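Local coordinates for lipopolysaccharide heptosyltransferase 2 (Escherichia coli, PDB 1PSW), which transfers the second heptose from ADP-L-glycero-D-manno-heptose onto heptosyl-Kdo2-lipid A during assembly of the inner core of lipopolysaccharide, at residues H201-A206 with L232-T237; K207-E212 with E337-L342. All blocks are in the same frame, centred on the assembly; numbering follows the deposited sequence.

Contact 1 of 2, residues H201-A206 with L232-T237; sequences HYAELA and LAALNT
Ala-203 and Ala-234 meet methyl to methyl, CB to CB at 3.6 Å. The CA atoms of the two residues are also the closest pair of CA atoms across the segments, 6.2 Å apart. Small side chains on both sides allow that spacing.

The other apolar contacts come from Leu-235. Its CG lies anti to its own carbonyl carbon (chi1 -44°), and the two methyls then reach the helix at different places. CD2 lies 4.1 Å from CB of Ala-203. CD1 sits 4.4 Å from CB of Ala-206, one helical turn further on. The branched end of Leu-235 thus spans two alanines on one face of helix 199-211. Its side chain also touches Cys-243 of strand 243-245.

One contact involves a polar atom. CD2 of Leu-235 packs against the backbone O of Ala-203 at 3.5 Å.

Backbone bonds shape the loop side. Residues 232-235 form a type I beta turn as helix 225-232 ends, closed by Leu-235 N to Leu-232 O at 3.0 Å. Asn-236 then caps the next helix, its OD1 accepting from Gln-239 N. The connection between helices 225-232 and 237-240 is laid against helix 199-211 of the C-terminal Rossmann-like domain of this GT-B enzyme.

Across the two segments the attraction is apolar, so the fit depends on methyl shape rather than on directional bonds.

Contact 2 of 2, residues K207-E212 with E337-L342; sequences KQLIDE and EELNAL
Glu-212 reaches across to Asn-340 from just past helix 199-211. Its CB points toward helix 332-347. CG lies anti to the carbonyl carbon of Glu-212 (chi1 -69°), and the chain runs on extended to CD. The carboxylate carbon CD stands 3.5 Å from OD1 of Asn-340. Beyond it the two oxygens part. OE2 accepts a hydrogen bond from ND2 of Asn-340 at 3.0 Å. The bond is bent, 144° at the hydrogen, and it uses the syn lone pair of OE2. The acceptor is tilted out of the amide plane, and the carboxylate and amide planes are 29° apart. The second oxygen, OE1, comes within 2.7 Å of OD1 of Asn-340. The side chain of Asn-340 approaches from the opposite direction, so the two flat groups meet between the helices.

Both helices belong to the C-terminal Rossmann-like domain of a GT-B glycosyltransferase. Helix 199-211 follows strand 182-186 and leads to strand 215-218 of the parallel sheet. Helix 332-347 is the last helix of the chain and packs beside helix 199-211.

Deeper in the interface, Leu-209 meets Leu-339, and their side chains cross at about a right angle. CD2 of Leu-339 faces both methyls of Leu-209, with CD1 at 3.8 Å and CD2 at 3.9 Å. CG of Leu-339 is anti to its backbone N, which carries CD2 to those methyls. Both leucines are buried, whereas Glu-212 and Asn-340 are partly exposed. Leu-336, one turn before Asn-340, touches the side chains of both Leu-209 and Glu-212. On the sheet side, Leu-339 rests on Val-284 of strand 283-287.

Overall arrangement
Contacts 1 and 2 share helix 199-211, and their centres are about 14 Å apart. Contact 1 uses the earlier part of that helix and contact 2 its end. Along the chain the order is 201-206, 207-212, 232-237, 337-342, so the two contacts interleave. They also touch: Leu-235 CD2 packs on Lys-207 CG at 3.6 Å. Both lie in the C-terminal half, around the parallel sheet that includes strands 182-186, 215-218 and 264-268. One helix is therefore flanked by the loop after helix 225-232 and by the C-terminal helix 332-347. This joins the end of the chain to the body of the second Rossmann-like domain.

Contact 1 of 2, residues H201-A206 with L232-T237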
# COMPACT_ATOMS: atom_id res chain seq x y z
N HIS A 201 13.92 10.86 15.67
CA HIS A 201 12.86 10.35 16.54
C HIS A 201 12.80 8.83 16.34
O HIS A 201 12.65 8.08 17.31
CB HIS A 201 11.51 10.98 16.22
CG HIS A 201 11.32 12.34 16.84
ND1 HIS A 201 12.15 12.83 17.82
CD2 HIS A 201 10.39 13.30 16.61
CE1 HIS A 201 11.74 14.04 18.17
NE2 HIS A 201 10.68 14.34 17.46
N TYR A 202 12.93 8.36 15.10
CA TYR A 202 12.91 6.92 14.86
C TYR A 202 14.10 6.27 15.58
O TYR A 202 13.98 5.17 16.11
CB TYR A 202 12.99 6.60 13.35
CG TYR A 202 11.63 6.55 12.65
CD1 TYR A 202 10.71 5.53 12.95
CD2 TYR A 202 11.27 7.52 11.71
CE1 TYR A 202 9.45 5.48 12.33
CE2 TYR A 202 10.01 7.48 11.09
CZ TYR A 202 9.11 6.47 11.39
OH TYR A 202 7.87 6.43 10.79
N ALA A 203 15.24 6.96 15.61
CA ALA A 203 16.42 6.42 16.28
C ALA A 203 16.20 6.28 17.78
O ALA A 203 16.53 5.26 18.37
CB ALA A 203 17.63 7.32 16.01
N GLU A 204 15.64 7.32 18.40
CA GLU A 204 15.36 7.31 19.83
C GLU A 204 14.37 6.18 20.14
O GLU A 204 14.52 5.46 21.14
CB GLU A 204 14.77 8.66 20.25
CG GLU A 204 14.31 8.75 21.70
CD GLU A 204 15.39 8.37 22.69
OE1 GLU A 204 16.53 8.89 22.58
OE2 GLU A 204 15.11 7.55 23.60
N LEU A 205 13.36 6.02 19.30
CA LEU A 205 12.37 4.96 19.50
C LEU A 205 13.03 3.59 19.40
O LEU A 205 12.68 2.66 20.13
CB LEU A 205 11.23 5.06 18.47
CG LEU A 205 10.12 4.00 18.61
CD1 LEU A 205 9.52 4.06 20.01
CD2 LEU A 205 9.04 4.22 17.57
N ALA A 206 13.98 3.45 18.48
CA ALA A 206 14.67 2.18 18.31
C ALA A 206 15.48 1.85 19.57
O ALA A 206 15.49 0.70 20.03
CB ALA A 206 15.59 2.23 17.09
N LEU A 232 20.48 4.49 11.79
CA LEU A 232 21.46 3.57 12.39
C LEU A 232 22.67 4.29 12.97
O LEU A 232 23.21 3.88 13.99
CB LEU A 232 21.95 2.57 11.34
CG LEU A 232 21.34 1.18 11.33
CD1 LEU A 232 21.82 0.47 10.08
CD2 LEU A 232 21.76 0.40 12.57
N ALA A 233 23.10 5.35 12.30
CA ALA A 233 24.25 6.12 12.73
C ALA A 233 24.03 6.81 14.08
O ALA A 233 24.97 7.32 14.69
CB ALA A 233 24.61 7.16 11.68
N ALA A 234 22.79 6.82 14.55
CA ALA A 234 22.47 7.46 15.82
C ALA A 234 22.49 6.47 16.97
O ALA A 234 22.31 6.86 18.13
CB ALA A 234 21.11 8.14 15.73
N LEU A 235 22.71 5.20 16.66
CA LEU A 235 22.73 4.17 17.69
C LEU A 235 24.16 3.74 17.96
O LEU A 235 25.03 3.89 17.10
CB LEU A 235 21.91 2.95 17.24
CG LEU A 235 20.55 3.20 16.59
CD1 LEU A 235 19.87 1.87 16.34
CD2 LEU A 235 19.69 4.09 17.46
N ASN A 236 24.42 3.21 19.15
CA ASN A 236 25.77 2.75 19.48
C ASN A 236 25.97 1.36 18.87
O ASN A 236 25.06 0.82 18.24
CB ASN A 236 25.97 2.69 21.00
CG ASN A 236 25.00 1.75 21.70
OD1 ASN A 236 24.79 0.62 21.26
ND2 ASN A 236 24.42 2.22 22.79
N THR A 237 27.16 0.79 19.05
CA THR A 237 27.48 -0.52 18.50
C THR A 237 26.54 -1.63 18.97
O THR A 237 26.05 -2.42 18.17
CB THR A 237 28.93 -0.93 18.86
OG1 THR A 237 29.84 0.02 18.28
CG2 THR A 237 29.25 -2.32 18.32

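Contact 2 of 2, residues K207-E212 with E337-L342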
# COMPACT_ATOMS: atom_id res chain seq x y z
N LYS A 207 16.15 2.85 20.14
CA LYS A 207 16.94 2.63 21.35
C LYS A 207 16.05 2.12 22.47
O LYS A 207 16.41 1.21 23.21
CB LYS A 207 17.61 3.93 21.80
CG LYS A 207 18.60 4.49 20.82
CD LYS A 207 19.20 5.79 21.33
CE LYS A 207 20.15 6.37 20.31
NZ LYS A 207 20.64 7.72 20.68
N GLN A 208 14.88 2.74 22.59
CA GLN A 208 13.92 2.36 23.62
C GLN A 208 13.40 0.93 23.42
O GLN A 208 13.24 0.18 24.39
CB GLN A 208 12.73 3.32 23.61
CG GLN A 208 13.07 4.77 23.89
CD GLN A 208 13.33 5.03 25.35
OE1 GLN A 208 14.40 4.71 25.88
NE2 GLN A 208 12.34 5.60 26.03
N LEU A 209 13.12 0.58 22.17
CA LEU A 209 12.60 -0.75 21.85
C LEU A 209 13.66 -1.84 22.04
O LEU A 209 13.36 -2.92 22.56
CB LEU A 209 12.06 -0.79 20.41
CG LEU A 209 10.74 -0.05 20.19
CD1 LEU A 209 10.40 0.03 18.70
CD2 LEU A 209 9.64 -0.77 20.96
N ILE A 210 14.88 -1.56 21.61
CA ILE A 210 15.97 -2.52 21.76
C ILE A 210 16.21 -2.75 23.25
O ILE A 210 16.55 -3.85 23.69
CB ILE A 210 17.24 -1.99 21.09
CG1 ILE A 210 17.03 -1.97 19.57
CG2 ILE A 210 18.45 -2.83 21.49
CD1 ILE A 210 18.10 -1.26 18.80
N ASP A 211 16.01 -1.70 24.04
CA ASP A 211 16.20 -1.81 25.47
C ASP A 211 15.09 -2.66 26.09
O ASP A 211 15.27 -3.23 27.17
CB ASP A 211 16.24 -0.43 26.12
CG ASP A 211 16.52 -0.50 27.61
OD1 ASP A 211 17.57 -1.05 28.00
OD2 ASP A 211 15.68 0.01 28.39
N GLU A 212 13.94 -2.73 25.42
CA GLU A 212 12.81 -3.53 25.91
C GLU A 212 12.91 -4.99 25.48
O GLU A 212 12.05 -5.80 25.82
CB GLU A 212 11.47 -2.98 25.42
CG GLU A 212 11.08 -1.65 26.02
CD GLU A 212 9.67 -1.23 25.63
OE1 GLU A 212 9.02 -1.94 24.82
OE2 GLU A 212 9.20 -0.19 26.13
N GLU A 337 4.52 4.51 23.99
CA GLU A 337 3.40 4.17 24.85
C GLU A 337 2.25 3.54 24.06
O GLU A 337 1.63 2.58 24.51
CB GLU A 337 2.89 5.41 25.57
CG GLU A 337 3.69 5.76 26.82
CD GLU A 337 3.27 7.07 27.44
OE1 GLU A 337 2.04 7.32 27.51
OE2 GLU A 337 4.15 7.84 27.88
N GLU A 338 1.97 4.10 22.89
CA GLU A 338 0.91 3.58 22.04
C GLU A 338 1.30 2.20 21.51
O GLU A 338 0.47 1.30 21.41
CB GLU A 338 0.67 4.52 20.86
CG GLU A 338 -0.45 4.07 19.93
CD GLU A 338 -1.82 4.30 20.52
OE1 GLU A 338 -2.16 5.48 20.77
OE2 GLU A 338 -2.55 3.32 20.75
N LEU A 339 2.58 2.05 21.19
CA LEU A 339 3.11 0.80 20.66
C LEU A 339 3.07 -0.31 21.71
O LEU A 339 2.56 -1.40 21.43
CB LEU A 339 4.54 1.02 20.15
CG LEU A 339 5.13 -0.04 19.22
CD1 LEU A 339 4.30 -0.14 17.95
CD2 LEU A 339 6.57 0.33 18.88
N ASN A 340 3.59 -0.07 22.91
CA ASN A 340 3.58 -1.10 23.94
C ASN A 340 2.16 -1.59 24.24
O ASN A 340 1.95 -2.76 24.59
CB ASN A 340 4.24 -0.61 25.23
CG ASN A 340 5.74 -0.47 25.09
OD1 ASN A 340 6.40 -1.30 24.46
ND2 ASN A 340 6.30 0.57 25.70
N ALA A 341 1.18 -0.70 24.11
CA ALA A 341 -0.21 -1.07 24.39
C ALA A 341 -0.72 -2.09 23.38
O ALA A 341 -1.33 -3.09 23.74
CB ALA A 341 -1.10 0.17 24.36
N LEU A 342 -0.47 -1.82 22.10
CA LEU A 342 -0.90 -2.72 21.04
C LEU A 342 -0.11 -4.03 21.09
O LEU A 342 -0.63 -5.09 20.75
CB LEU A 342 -0.69 -2.06 19.66
CG LEU A 342 -1.56 -0.84 19.31
CD1 LEU A 342 -1.07 -0.25 17.99
CD2 LEU A 342 -3.03 -1.25 19.21